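Side-chain contacts in putative flavoprotein (Bacteroides eggerthii, PDB 4ICI), which probably serves as an FMN-dependent electron-transfer or redox protein of the flavodoxin family, binding flavin mononucleotide: residues 49-54 / 96-101; 76-81 / 106-111; 137-140 / 146-149; 41-46 / 111-116. All blocks are in the same frame, centred on the assembly; numbering follows the deposited sequence.

Interaction 1: 49-54 / 96-101. With FMN (flavin mononucleotide), chain B.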
loop_
_atom_site.group_PDB
_atom_site.type_symbol
_atom_site.label_atom_id
_atom_site.label_comp_id
_atom_site.label_asym_id
_atom_site.label_seq_id
_atom_site.Cartn_x
_atom_site.Cartn_y
_atom_site.Cartn_z
ATOM N N GLN A 49 1.663 -1.511 -17.148
ATOM C CA GLN A 49 1.080 -2.672 -17.793
ATOM C C GLN A 49 0.128 -3.327 -16.811
ATOM O O GLN A 49 0.562 -3.927 -15.815
ATOM C CB GLN A 49 2.141 -3.679 -18.225
ATOM C CG GLN A 49 1.548 -4.890 -19.000
ATOM C CD GLN A 49 2.559 -5.821 -19.549
ATOM O OE1 GLN A 49 2.513 -7.077 -19.318
ATOM N NE2 GLN A 49 3.471 -5.265 -20.313
ATOM N N PRO A 50 -1.191 -3.208 -17.058
ATOM C CA PRO A 50 -2.173 -3.822 -16.150
ATOM C C PRO A 50 -1.974 -5.313 -15.896
ATOM O O PRO A 50 -1.524 -6.044 -16.771
ATOM C CB PRO A 50 -3.501 -3.579 -16.866
ATOM C CG PRO A 50 -3.258 -2.305 -17.629
ATOM C CD PRO A 50 -1.842 -2.411 -18.100
ATOM N N TYR A 51 -2.365 -5.758 -14.695
ATOM C CA TYR A 51 -2.328 -7.154 -14.327
ATOM C C TYR A 51 -3.581 -7.863 -14.800
ATOM O O TYR A 51 -4.700 -7.474 -14.445
ATOM C CB TYR A 51 -2.193 -7.294 -12.802
ATOM C CG TYR A 51 -0.834 -6.904 -12.280
ATOM C CD1 TYR A 51 -0.536 -5.590 -11.987
ATOM C CD2 TYR A 51 0.136 -7.868 -12.043
ATOM C CE1 TYR A 51 0.719 -5.233 -11.512
ATOM C CE2 TYR A 51 1.394 -7.534 -11.587
ATOM C CZ TYR A 51 1.674 -6.215 -11.284
ATOM O OH TYR A 51 2.930 -5.838 -10.839
ATOM N N THR A 52 -3.370 -8.901 -15.589
ATOM C CA THR A 52 -4.441 -9.789 -16.046
ATOM C C THR A 52 -4.719 -10.893 -15.015
ATOM O O THR A 52 -3.954 -11.140 -14.092
ATOM C CB THR A 52 -4.033 -10.497 -17.332
ATOM O OG1 THR A 52 -2.906 -11.316 -17.013
ATOM C CG2 THR A 52 -3.697 -9.509 -18.472
ATOM N N SER A 53 -5.826 -11.609 -15.198
ATOM C CA SER A 53 -6.095 -12.762 -14.333
ATOM C C SER A 53 -4.958 -13.777 -14.403
ATOM O O SER A 53 -4.540 -14.325 -13.377
ATOM C CB SER A 53 -7.431 -13.411 -14.686
ATOM O OG SER A 53 -8.471 -12.482 -14.505
ATOM N N ALA A 54 -4.427 -14.020 -15.601
ATOM C CA ALA A 54 -3.313 -14.931 -15.748
ATOM C C ALA A 54 -2.094 -14.461 -14.951
ATOM O O ALA A 54 -1.410 -15.268 -14.312
ATOM C CB ALA A 54 -2.941 -15.089 -17.232
ATOM N N PRO A 96 -2.766 -5.314 -1.716
ATOM C CA PRO A 96 -3.111 -6.693 -1.419
ATOM C C PRO A 96 -1.870 -7.433 -0.926
ATOM O O PRO A 96 -0.759 -7.153 -1.392
ATOM C CB PRO A 96 -3.529 -7.240 -2.772
ATOM C CG PRO A 96 -2.705 -6.457 -3.769
ATOM C CD PRO A 96 -2.586 -5.081 -3.156
ATOM N N ILE A 97 -2.027 -8.360 -0.004
ATOM C CA ILE A 97 -0.927 -9.242 0.424
ATOM C C ILE A 97 -0.673 -10.272 -0.664
ATOM O O ILE A 97 -1.590 -10.980 -1.041
ATOM C CB ILE A 97 -1.272 -10.017 1.714
ATOM C CG1 ILE A 97 -1.530 -9.075 2.899
ATOM C CG2 ILE A 97 -0.170 -11.067 2.054
ATOM C CD1 ILE A 97 -0.395 -8.078 3.196
ATOM N N TRP A 98 0.542 -10.330 -1.198
ATOM C CA TRP A 98 0.967 -11.329 -2.175
ATOM C C TRP A 98 2.142 -12.114 -1.584
ATOM O O TRP A 98 3.194 -11.550 -1.314
ATOM C CB TRP A 98 1.412 -10.689 -3.484
ATOM C CG TRP A 98 0.344 -10.167 -4.366
ATOM C CD1 TRP A 98 -1.007 -10.078 -4.110
ATOM C CD2 TRP A 98 0.537 -9.557 -5.649
ATOM N NE1 TRP A 98 -1.657 -9.490 -5.178
ATOM C CE2 TRP A 98 -0.729 -9.159 -6.124
ATOM C CE3 TRP A 98 1.658 -9.324 -6.452
ATOM C CZ2 TRP A 98 -0.916 -8.553 -7.360
ATOM C CZ3 TRP A 98 1.453 -8.722 -7.679
ATOM C CH2 TRP A 98 0.171 -8.339 -8.120
ATOM N N TRP A 99 1.927 -13.418 -1.352
ATOM C CA TRP A 99 2.946 -14.263 -0.743
ATOM C C TRP A 99 3.521 -13.632 0.546
ATOM O O TRP A 99 4.726 -13.629 0.787
ATOM C CB TRP A 99 4.045 -14.552 -1.765
ATOM C CG TRP A 99 3.549 -15.315 -2.954
ATOM C CD1 TRP A 99 3.129 -14.806 -4.171
ATOM C CD2 TRP A 99 3.343 -16.738 -3.026
ATOM N NE1 TRP A 99 2.700 -15.833 -4.975
ATOM C CE2 TRP A 99 2.826 -17.020 -4.304
ATOM C CE3 TRP A 99 3.559 -17.789 -2.139
ATOM C CZ2 TRP A 99 2.507 -18.316 -4.717
ATOM C CZ3 TRP A 99 3.246 -19.091 -2.547
ATOM C CH2 TRP A 99 2.725 -19.338 -3.828
ATOM N N ASP A 100 2.617 -13.126 1.384
ATOM C CA ASP A 100 2.939 -12.515 2.686
ATOM C C ASP A 100 3.795 -11.249 2.587
ATOM O O ASP A 100 4.430 -10.853 3.575
ATOM C CB ASP A 100 3.597 -13.557 3.622
ATOM C CG ASP A 100 3.207 -13.393 5.090
ATOM O OD1 ASP A 100 2.298 -12.582 5.434
ATOM O OD2 ASP A 100 3.884 -14.086 5.890
ATOM N N LEU A 101 3.781 -10.617 1.413
ATOM C CA LEU A 101 4.568 -9.426 1.150
ATOM C C LEU A 101 3.734 -8.349 0.460
ATOM O O LEU A 101 2.661 -8.616 -0.066
ATOM C CB LEU A 101 5.765 -9.762 0.236
ATOM C CG LEU A 101 6.839 -10.684 0.804
ATOM C CD1 LEU A 101 7.728 -11.193 -0.361
ATOM C CD2 LEU A 101 7.647 -9.984 1.910
HETATM N N1 FMN B . -3.863 -13.678 0.548
HETATM C C2 FMN B . -3.322 -14.034 1.759
HETATM O O2 FMN B . -4.048 -14.063 2.751
HETATM N N3 FMN B . -1.976 -14.364 1.841
HETATM C C4 FMN B . -1.142 -14.395 0.736
HETATM O O4 FMN B . 0.059 -14.652 0.940
HETATM C C4A FMN B . -1.704 -14.068 -0.509
HETATM N N5 FMN B . -0.915 -14.108 -1.679
HETATM C C5A FMN B . -1.518 -13.733 -2.887
HETATM C C6 FMN B . -0.749 -13.728 -4.059
HETATM C C7 FMN B . -1.302 -13.352 -5.257
HETATM C C7M FMN B . -0.454 -13.303 -6.493
HETATM C C8 FMN B . -2.627 -12.958 -5.330
HETATM C C8M FMN B . -3.235 -12.564 -6.656
HETATM C C9 FMN B . -3.401 -12.971 -4.177
HETATM C C9A FMN B . -2.855 -13.338 -2.931
HETATM N N10 FMN B . -3.626 -13.339 -1.759
HETATM C C10 FMN B . -3.053 -13.695 -0.562
HETATM C "C1'" FMN B . -5.059 -12.874 -1.802
HETATM C "C2'" FMN B . -5.079 -11.319 -1.830
HETATM O "O2'" FMN B . -4.294 -10.716 -0.830
HETATM C "C3'" FMN B . -6.501 -10.768 -1.600
HETATM O "O3'" FMN B . -7.457 -11.466 -2.460
HETATM C "C4'" FMN B . -6.605 -9.220 -1.747
HETATM O "O4'" FMN B . -7.796 -8.830 -1.108
HETATM C "C5'" FMN B . -6.712 -8.828 -3.270
HETATM O "O5'" FMN B . -6.787 -7.426 -3.283
HETATM P P FMN B . -7.102 -6.587 -4.609
HETATM O O1P FMN B . -8.525 -7.008 -5.013
HETATM O O2P FMN B . -6.915 -5.176 -4.318
HETATM O O3P FMN B . -6.110 -6.958 -5.716
#
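Tyr51 and Trp98 form an edge-to-face aromatic pair where two loops of the flavodoxin fold approach each other beside the FMN isoalloxazine. Pro96 ends strand 90-96, its CB 3.3 Å from FMN O5'. The loop starts at Ile97, whose carbonyl O receives a 2.7 Å hydrogen bond from FMN O2', which holds the ribityl chain at O2'. Trp98 carries the contact itself. With CG anti to its carbonyl carbon (chi1 -75°), the indole lies with one face over the flavin dimethylbenzene end, Trp98 CD1 3.5 Å from FMN C7. Its six-membered edge points at a face of Tyr51, Trp98 CH2 3.8 Å from Tyr51 CE2, the planes at 76°. The phenol oxygen of Tyr51 is hydrogen-bonded to Glu68, and Arg64 makes a cation-pi contact with the same ring. With an alanine at Trp98, this face of the flavin would probably lose its aromatic cover and the Tyr51 ring its edge partner. Trp98 to Leu101 make a type I' turn, closed by hydrogen bonds between these two residues. Both central amides of the turn serve the flavin: Trp99 N donates to FMN N5 at 2.9 Å, and Asp100 N donates to FMN O4 at 3.0 Å.

Interaction 2: 76-81 / 106-111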
loop_
_atom_site.group_PDB
_atom_site.type_symbol
_atom_site.label_atom_id
_atom_site.label_comp_id
_atom_site.label_asym_id
_atom_site.label_seq_id
_atom_site.Cartn_x
_atom_site.Cartn_y
_atom_site.Cartn_z
ATOM N N PRO A 76 8.025 -3.091 -10.857
ATOM C CA PRO A 76 6.983 -2.915 -11.868
ATOM C C PRO A 76 6.700 -1.453 -12.103
ATOM O O PRO A 76 6.576 -0.678 -11.167
ATOM C CB PRO A 76 5.793 -3.662 -11.256
ATOM C CG PRO A 76 6.392 -4.720 -10.371
ATOM C CD PRO A 76 7.576 -3.973 -9.757
ATOM N N ALA A 77 6.617 -1.078 -13.371
ATOM C CA ALA A 77 6.516 0.314 -13.757
ATOM C C ALA A 77 5.149 0.900 -13.399
ATOM O O ALA A 77 4.095 0.231 -13.500
ATOM C CB ALA A 77 6.769 0.454 -15.255
ATOM N N ILE A 78 5.182 2.153 -12.955
ATOM C CA ILE A 78 3.991 2.932 -12.602
ATOM C C ILE A 78 3.694 3.909 -13.750
ATOM O O ILE A 78 4.605 4.558 -14.269
ATOM C CB ILE A 78 4.174 3.671 -11.254
ATOM C CG1 ILE A 78 4.233 2.663 -10.092
ATOM C CG2 ILE A 78 3.059 4.722 -11.031
ATOM C CD1 ILE A 78 4.722 3.257 -8.736
ATOM N N LYS A 79 2.428 4.051 -14.111
ATOM C CA LYS A 79 2.020 4.981 -15.170
ATOM C C LYS A 79 2.428 6.408 -14.916
ATOM O O LYS A 79 3.105 7.049 -15.743
ATOM C CB LYS A 79 0.509 4.979 -15.330
ATOM C CG LYS A 79 -0.003 3.988 -16.290
ATOM C CD LYS A 79 -1.398 4.350 -16.746
ATOM C CE LYS A 79 -2.040 3.164 -17.389
ATOM N NZ LYS A 79 -3.355 3.491 -18.046
ATOM N N SER A 80 1.997 6.939 -13.773
ATOM C CA SER A 80 2.150 8.365 -13.465
ATOM C C SER A 80 2.421 8.549 -11.993
ATOM O O SER A 80 1.669 7.988 -11.170
ATOM C CB SER A 80 0.854 9.096 -13.822
ATOM O OG SER A 80 0.594 8.962 -15.201
ATOM N N LYS A 81 3.442 9.335 -11.659
ATOM C CA LYS A 81 3.715 9.687 -10.259
ATOM C C LYS A 81 2.689 10.671 -9.725
ATOM O O LYS A 81 1.982 11.372 -10.470
ATOM C CB LYS A 81 5.116 10.301 -10.089
ATOM C CG LYS A 81 6.245 9.326 -10.386
ATOM C CD LYS A 81 7.607 9.904 -10.067
ATOM C CE LYS A 81 8.729 8.896 -10.271
ATOM N NZ LYS A 81 10.010 9.486 -9.789
ATOM N N ILE A 106 4.744 -1.605 -4.939
ATOM C CA ILE A 106 4.838 -0.761 -3.754
ATOM C C ILE A 106 6.279 -0.246 -3.573
ATOM O O ILE A 106 6.486 0.919 -3.234
ATOM C CB ILE A 106 4.316 -1.487 -2.497
ATOM C CG1 ILE A 106 2.810 -1.788 -2.651
ATOM C CG2 ILE A 106 4.579 -0.641 -1.252
ATOM C CD1 ILE A 106 1.879 -0.571 -3.002
ATOM N N ASN A 107 7.252 -1.107 -3.829
ATOM C CA ASN A 107 8.644 -0.671 -3.833
ATOM C C ASN A 107 8.881 0.390 -4.925
ATOM O O ASN A 107 9.577 1.390 -4.710
ATOM C CB ASN A 107 9.603 -1.848 -4.024
ATOM C CG ASN A 107 9.424 -2.934 -2.977
ATOM O OD1 ASN A 107 8.574 -3.827 -3.121
ATOM N ND2 ASN A 107 10.219 -2.865 -1.907
ATOM N N THR A 108 8.307 0.183 -6.121
ATOM C CA THR A 108 8.442 1.206 -7.169
ATOM C C THR A 108 7.885 2.553 -6.687
ATOM O O THR A 108 8.528 3.601 -6.865
ATOM C CB THR A 108 7.721 0.811 -8.458
ATOM O OG1 THR A 108 8.081 -0.537 -8.773
ATOM C CG2 THR A 108 8.043 1.781 -9.596
ATOM N N PHE A 109 6.732 2.518 -6.025
ATOM C CA PHE A 109 6.134 3.722 -5.497
ATOM C C PHE A 109 7.033 4.427 -4.472
ATOM O O PHE A 109 7.319 5.645 -4.588
ATOM C CB PHE A 109 4.772 3.425 -4.848
ATOM C CG PHE A 109 4.224 4.602 -4.097
ATOM C CD1 PHE A 109 3.745 5.710 -4.773
ATOM C CD2 PHE A 109 4.190 4.601 -2.688
ATOM C CE1 PHE A 109 3.270 6.813 -4.078
ATOM C CE2 PHE A 109 3.728 5.713 -2.021
ATOM C CZ PHE A 109 3.276 6.799 -2.712
ATOM N N ILE A 110 7.491 3.668 -3.479
ATOM C CA ILE A 110 8.288 4.243 -2.386
ATOM C C ILE A 110 9.586 4.837 -2.944
ATOM O O ILE A 110 9.999 5.918 -2.534
ATOM C CB ILE A 110 8.565 3.203 -1.300
ATOM C CG1 ILE A 110 7.276 2.875 -0.541
ATOM C CG2 ILE A 110 9.671 3.679 -0.309
ATOM C CD1 ILE A 110 7.371 1.615 0.286
ATOM N N GLU A 111 10.220 4.124 -3.876
ATOM C CA GLU A 111 11.507 4.563 -4.392
ATOM C C GLU A 111 11.413 5.744 -5.366
ATOM O O GLU A 111 12.408 6.459 -5.623
ATOM C CB GLU A 111 12.251 3.373 -5.001
ATOM C CG GLU A 111 12.650 2.375 -3.959
ATOM C CD GLU A 111 13.266 1.109 -4.489
ATOM O OE1 GLU A 111 13.554 1.035 -5.721
ATOM O OE2 GLU A 111 13.470 0.192 -3.655
#
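Thr108 OG1 donates a 2.8 Å hydrogen bond to the carbonyl O of Pro76, the polar link between the loop 76-81 and helix 104-112. The C=O...donor angle is 129°, and the hydroxyl sits tilted 31° from the carbonyl plane. Thr108 OG1 also lies 3.3 Å from Pro76 N, but the tertiary amide nitrogen has no hydrogen to offer, and the proline ring simply packs its CD against the hydroxyl.

The apolar part of the contact falls to Ile78. Its CG1 stands anti to the carbonyl carbon and the branch runs on extended (chi2 167°), which carries CD1 onto the helix surface. There Ile78 CD1 meets the backbone of Phe109, 3.5 Å from its N, and is 3.9 Å from Phe109 CB; Ile78 CD1 also touches Thr108 CG2 at 3.7 Å. The side chains of Ile78 and Thr108 run antiparallel alongside each other, the threonine methyl being presented to the isoleucine while its hydroxyl serves the carbonyl.

In the next shell, Thr108 OG1 has a weak hydrogen bond to Arg104 O one helical turn earlier, which is consistent with a hydroxyl lying beside its own backbone N. Backbone hydrogen bonds of Ala77 with Ala48 and of Lys79 with Ala46 hold the loop in turn. The 76-81 loop therefore covers one flank of helix 104-112, while Ile106, Phe109 and Ile110 of that helix pack against Ile93 of strand 90-96 in the parallel sheet.

Interaction 3: 137-140 / 146-149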
loop_
_atom_site.group_PDB
_atom_site.type_symbol
_atom_site.label_atom_id
_atom_site.label_comp_id
_atom_site.label_asym_id
_atom_site.label_seq_id
_atom_site.Cartn_x
_atom_site.Cartn_y
_atom_site.Cartn_z
ATOM N N VAL A 137 8.840 -6.321 6.543
ATOM C CA VAL A 137 9.791 -6.307 5.418
ATOM C C VAL A 137 9.908 -4.893 4.826
ATOM O O VAL A 137 11.014 -4.419 4.550
ATOM C CB VAL A 137 9.448 -7.382 4.380
ATOM C CG1 VAL A 137 10.375 -7.294 3.159
ATOM C CG2 VAL A 137 9.514 -8.772 5.000
ATOM N N LEU A 138 8.793 -4.177 4.668
ATOM C CA LEU A 138 8.872 -2.816 4.181
ATOM C C LEU A 138 9.667 -1.908 5.123
ATOM O O LEU A 138 10.489 -1.109 4.637
ATOM C CB LEU A 138 7.483 -2.251 3.927
ATOM C CG LEU A 138 6.704 -2.690 2.690
ATOM C CD1 LEU A 138 5.247 -2.133 2.772
ATOM C CD2 LEU A 138 7.382 -2.250 1.393
ATOM N N LYS A 139 9.433 -2.030 6.430
ATOM C CA LYS A 139 10.137 -1.188 7.413
ATOM C C LYS A 139 11.646 -1.458 7.375
ATOM O O LYS A 139 12.439 -0.530 7.417
ATOM C CB LYS A 139 9.542 -1.396 8.810
ATOM C CG LYS A 139 10.158 -0.528 9.877
ATOM C CD LYS A 139 9.366 -0.617 11.208
ATOM C CE LYS A 139 10.010 0.256 12.276
ATOM N NZ LYS A 139 9.197 0.245 13.550
ATOM N N LYS A 140 12.019 -2.735 7.233
ATOM C CA LYS A 140 13.427 -3.097 7.146
ATOM C C LYS A 140 14.068 -2.658 5.833
ATOM O O LYS A 140 15.258 -2.352 5.780
ATOM C CB LYS A 140 13.616 -4.592 7.366
ATOM C CG LYS A 140 13.337 -5.062 8.791
ATOM C CD LYS A 140 13.460 -6.576 8.917
ATOM C CE LYS A 140 13.280 -7.064 10.336
ATOM N NZ LYS A 140 14.405 -6.577 11.213
ATOM N N ASN A 146 9.585 7.232 8.415
ATOM C CA ASN A 146 8.870 7.236 9.700
ATOM C C ASN A 146 7.623 6.348 9.623
ATOM O O ASN A 146 6.518 6.819 9.382
ATOM C CB ASN A 146 8.510 8.645 10.149
ATOM C CG ASN A 146 7.799 8.654 11.486
ATOM O OD1 ASN A 146 8.032 7.777 12.305
ATOM N ND2 ASN A 146 6.906 9.632 11.695
ATOM N N TRP A 147 7.836 5.054 9.790
ATOM C CA TRP A 147 6.765 4.058 9.696
ATOM C C TRP A 147 5.971 3.982 10.971
ATOM O O TRP A 147 6.536 3.961 12.060
ATOM C CB TRP A 147 7.349 2.685 9.437
ATOM C CG TRP A 147 7.982 2.526 8.086
ATOM C CD1 TRP A 147 9.306 2.570 7.788
ATOM C CD2 TRP A 147 7.310 2.203 6.874
ATOM N NE1 TRP A 147 9.501 2.349 6.465
ATOM C CE2 TRP A 147 8.289 2.121 5.866
ATOM C CE3 TRP A 147 5.969 2.026 6.520
ATOM C CZ2 TRP A 147 7.972 1.813 4.539
ATOM C CZ3 TRP A 147 5.659 1.725 5.212
ATOM C CH2 TRP A 147 6.647 1.619 4.240
ATOM N N LYS A 148 4.660 3.909 10.829
ATOM C CA LYS A 148 3.770 3.575 11.930
ATOM C C LYS A 148 3.063 2.289 11.624
ATOM O O LYS A 148 3.084 1.824 10.487
ATOM C CB LYS A 148 2.798 4.716 12.218
ATOM C CG LYS A 148 3.451 6.019 12.736
ATOM C CD LYS A 148 2.437 7.074 13.201
ATOM C CE LYS A 148 3.093 8.223 13.989
ATOM N NZ LYS A 148 2.103 9.241 14.514
ATOM N N GLU A 149 2.440 1.704 12.645
ATOM C CA GLU A 149 1.793 0.421 12.529
ATOM C C GLU A 149 0.494 0.540 11.730
ATOM O O GLU A 149 -0.350 1.408 12.004
ATOM C CB GLU A 149 1.519 -0.137 13.927
ATOM C CG GLU A 149 2.789 -0.539 14.673
ATOM C CD GLU A 149 3.444 -1.740 14.058
ATOM O OE1 GLU A 149 2.769 -2.779 13.966
ATOM O OE2 GLU A 149 4.635 -1.629 13.668
HETATM O O HOH W 1 6.434 1.213 13.173
#
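A single water joins Lys139 and Trp147 at the solvent side of this contact. It accepts from Lys139 NZ at 3.0 Å and donates to the backbone Trp147 O, also at 3.0 Å; a further bond to Glu149 OE2 is weak and depends on one of two conformers of that side chain. The ammonium and the carboxylate are not in contact. Lys139 gets to the water by an extended chain: CG is anti to the backbone N (chi1 -177°) and every later torsion stays near 180°.

Beneath that chain lies the indole of Trp147. Lys139 CA stands over a face of its five-membered ring in a CH-pi contact, 3.9 Å from the centroid and 20° off the ring normal, and Lys139 CG adds to the cover at 3.8 Å from Trp147 CD1. At the far end of the indole, Leu138 CB packs against Trp147 CH2 at 4.0 Å. The ring nitrogen has its own partner, the carbonyl O of Tyr142 just beyond the helix. A serine in place of Trp147 would probably open a gap beneath Leu138 and Lys139 and leave the Tyr142 carbonyl without its indole donor.

Val120 and Pro122 of strand 119-125 touch the same indole, which thereby wedges helix 132-141 onto the sheet edge. This is the packing of a beta-alpha-beta crossover, here the last one in a flavodoxin-like parallel sheet.

Interaction 4: 41-46 / 111-116. With EDO (1,2-ethanediol), chain E.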
loop_
_atom_site.group_PDB
_atom_site.type_symbol
_atom_site.label_atom_id
_atom_site.label_comp_id
_atom_site.label_asym_id
_atom_site.label_seq_id
_atom_site.Cartn_x
_atom_site.Cartn_y
_atom_site.Cartn_z
ATOM N N ASP A 41 -6.902 12.600 0.280
ATOM C CA ASP A 41 -6.850 12.417 -1.165
ATOM C C ASP A 41 -6.475 10.976 -1.427
ATOM O O ASP A 41 -5.712 10.418 -0.663
ATOM C CB ASP A 41 -5.759 13.319 -1.759
ATOM C CG ASP A 41 -6.114 14.806 -1.727
ATOM O OD1 ASP A 41 -7.307 15.146 -1.603
ATOM O OD2 ASP A 41 -5.186 15.645 -1.855
ATOM N N LEU A 42 -6.986 10.389 -2.509
ATOM C CA LEU A 42 -6.578 9.058 -2.931
ATOM C C LEU A 42 -5.716 9.125 -4.183
ATOM O O LEU A 42 -6.008 9.919 -5.085
ATOM C CB LEU A 42 -7.777 8.146 -3.203
ATOM C CG LEU A 42 -8.174 7.203 -2.067
ATOM C CD1 LEU A 42 -8.606 8.005 -0.899
ATOM C CD2 LEU A 42 -9.296 6.219 -2.526
ATOM N N TYR A 43 -4.679 8.280 -4.221
ATOM C CA TYR A 43 -3.787 8.136 -5.352
ATOM C C TYR A 43 -3.716 6.643 -5.712
ATOM O O TYR A 43 -3.040 5.854 -5.041
ATOM C CB TYR A 43 -2.398 8.686 -5.031
ATOM C CG TYR A 43 -1.306 8.303 -6.030
ATOM C CD1 TYR A 43 -1.371 8.689 -7.361
ATOM C CD2 TYR A 43 -0.208 7.587 -5.619
ATOM C CE1 TYR A 43 -0.365 8.325 -8.266
ATOM C CE2 TYR A 43 0.793 7.230 -6.520
ATOM C CZ TYR A 43 0.700 7.597 -7.822
ATOM O OH TYR A 43 1.732 7.235 -8.693
ATOM N N PRO A 44 -4.438 6.239 -6.777
ATOM C CA PRO A 44 -4.277 4.898 -7.272
ATOM C C PRO A 44 -2.889 4.744 -7.926
ATOM O O PRO A 44 -2.502 5.513 -8.824
ATOM C CB PRO A 44 -5.400 4.753 -8.296
ATOM C CG PRO A 44 -6.383 5.895 -7.997
ATOM C CD PRO A 44 -5.477 6.990 -7.510
ATOM N N ILE A 45 -2.149 3.748 -7.461
ATOM C CA ILE A 45 -0.843 3.399 -8.023
ATOM C C ILE A 45 -1.138 2.495 -9.215
ATOM O O ILE A 45 -1.433 1.308 -9.024
ATOM C CB ILE A 45 0.034 2.660 -6.982
ATOM C CG1 ILE A 45 0.293 3.544 -5.723
ATOM C CG2 ILE A 45 1.335 2.205 -7.625
ATOM C CD1 ILE A 45 0.883 2.789 -4.503
ATOM N N ALA A 46 -1.114 3.074 -10.422
ATOM C CA ALA A 46 -1.545 2.373 -11.615
ATOM C C ALA A 46 -0.351 1.766 -12.330
ATOM O O ALA A 46 0.586 2.474 -12.707
ATOM C CB ALA A 46 -2.286 3.311 -12.582
ATOM N N GLU A 111 10.220 4.124 -3.876
ATOM C CA GLU A 111 11.507 4.563 -4.392
ATOM C C GLU A 111 11.413 5.744 -5.366
ATOM O O GLU A 111 12.408 6.459 -5.623
ATOM C CB GLU A 111 12.251 3.373 -5.001
ATOM C CG GLU A 111 12.650 2.375 -3.959
ATOM C CD GLU A 111 13.266 1.109 -4.489
ATOM O OE1 GLU A 111 13.554 1.035 -5.721
ATOM O OE2 GLU A 111 13.470 0.192 -3.655
ATOM N N GLY A 112 10.226 5.988 -5.887
ATOM C CA GLY A 112 10.012 7.048 -6.850
ATOM C C GLY A 112 9.406 8.328 -6.298
ATOM O O GLY A 112 9.237 9.299 -7.038
ATOM N N HIS A 113 9.020 8.317 -5.018
ATOM C CA HIS A 113 8.415 9.471 -4.364
ATOM C C HIS A 113 9.223 9.790 -3.100
ATOM O O HIS A 113 9.524 8.883 -2.345
ATOM C CB HIS A 113 6.960 9.166 -4.009
ATOM C CG HIS A 113 6.055 9.005 -5.199
ATOM N ND1 HIS A 113 6.012 7.861 -5.964
ATOM C CD2 HIS A 113 5.141 9.847 -5.743
ATOM C CE1 HIS A 113 5.121 8.007 -6.928
ATOM N NE2 HIS A 113 4.577 9.207 -6.818
ATOM N N SER A 114 9.552 11.050 -2.855
ATOM C CA SER A 114 10.229 11.411 -1.618
ATOM C C SER A 114 9.232 11.373 -0.467
ATOM O O SER A 114 8.248 12.114 -0.470
ATOM C CB SER A 114 10.873 12.785 -1.690
ATOM O OG SER A 114 11.525 13.044 -0.443
ATOM N N LEU A 115 9.475 10.471 0.469
ATOM C CA LEU A 115 8.628 10.311 1.635
ATOM C C LEU A 115 9.368 10.706 2.918
ATOM O O LEU A 115 8.832 10.563 4.024
ATOM C CB LEU A 115 8.133 8.862 1.718
ATOM C CG LEU A 115 7.299 8.409 0.509
ATOM C CD1 LEU A 115 6.967 6.930 0.674
ATOM C CD2 LEU A 115 6.016 9.236 0.340
ATOM N N LYS A 116 10.580 11.230 2.762
ATOM C CA LYS A 116 11.340 11.806 3.882
ATOM C C LYS A 116 10.539 12.861 4.631
ATOM O O LYS A 116 9.898 13.714 4.020
ATOM C CB LYS A 116 12.649 12.413 3.354
ATOM C CG LYS A 116 13.520 13.102 4.405
ATOM C CD LYS A 116 14.902 13.488 3.849
ATOM C CE LYS A 116 14.821 14.691 2.942
ATOM N NZ LYS A 116 16.167 15.294 2.713
HETATM C C1 EDO E . -4.975 1.591 -9.977
HETATM O O1 EDO E . -4.756 0.648 -11.040
HETATM C C2 EDO E . -4.753 1.023 -8.563
HETATM O O2 EDO E . -3.764 0.027 -8.493
#
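Tyr43 and His113 meet as two buried rings that reach toward each other from the strand and from the segment after the helix. Their contact is an oblique aromatic one: the centroids are 5.8 Å apart and the planes are at 57°. The phenol oxygen does the touching, with Tyr43 OH 3.9 Å from His113 CE1 and equally far from His113 NE2. Tyr43 has CG anti to the backbone N (chi1 167°), which extends the ring away from its strand and across to His113.

No hydrogen bond joins the two residues; each is fixed by polar partners in other segments. Tyr43 OH bonds to the carbonyl O of Ser80. His113 ND1 is bonded to Phe109 O one turn back, and NE2 accepts from the backbone N of Lys82, consistent with ND1 carrying the proton. Both polar ends of this buried imidazole are therefore satisfied, and its rotation about the CB-CG bond is set.

An ethanediol, probably from the crystallisation liquor, also binds segment 41-46: ethanediol O2 donates to Ile45 O at 2.7 Å, and its C1 lies 3.6 Å from Pro44 CB.

Strand 41-44 is an outermost strand of the parallel sheet, beside strand 16-20. The contact ties this edge to the C-terminal end of helix 104-112, while Ile45 packs against Ile105, Ile106 and Phe109 of the same helix.

Helix 104-112 is used by interactions 2 and 4 and touches interaction 3. Interactions 2 and 4 share Glu111 and have centres about 7 Å apart; Lys81 CB lies 3.5 Å from His113 NE2, and Phe109 CE1 packs 3.5 Å from Tyr43 CE2. From another face of the helix, Ile110 CD1 meets Trp147 CH2 at 4.0 Å, joining interaction 2 to interaction 3. Interaction 1 lies at the FMN site, where its segment 96-101 bonds the flavin, and it touches interaction 2 through Tyr51 OH and Pro76 CB, 3.6 Å apart. The side chains of Pro76 and Leu138 lie about 12 and 13 Å from FMN, so interactions 2 and 3 lie away from the flavin.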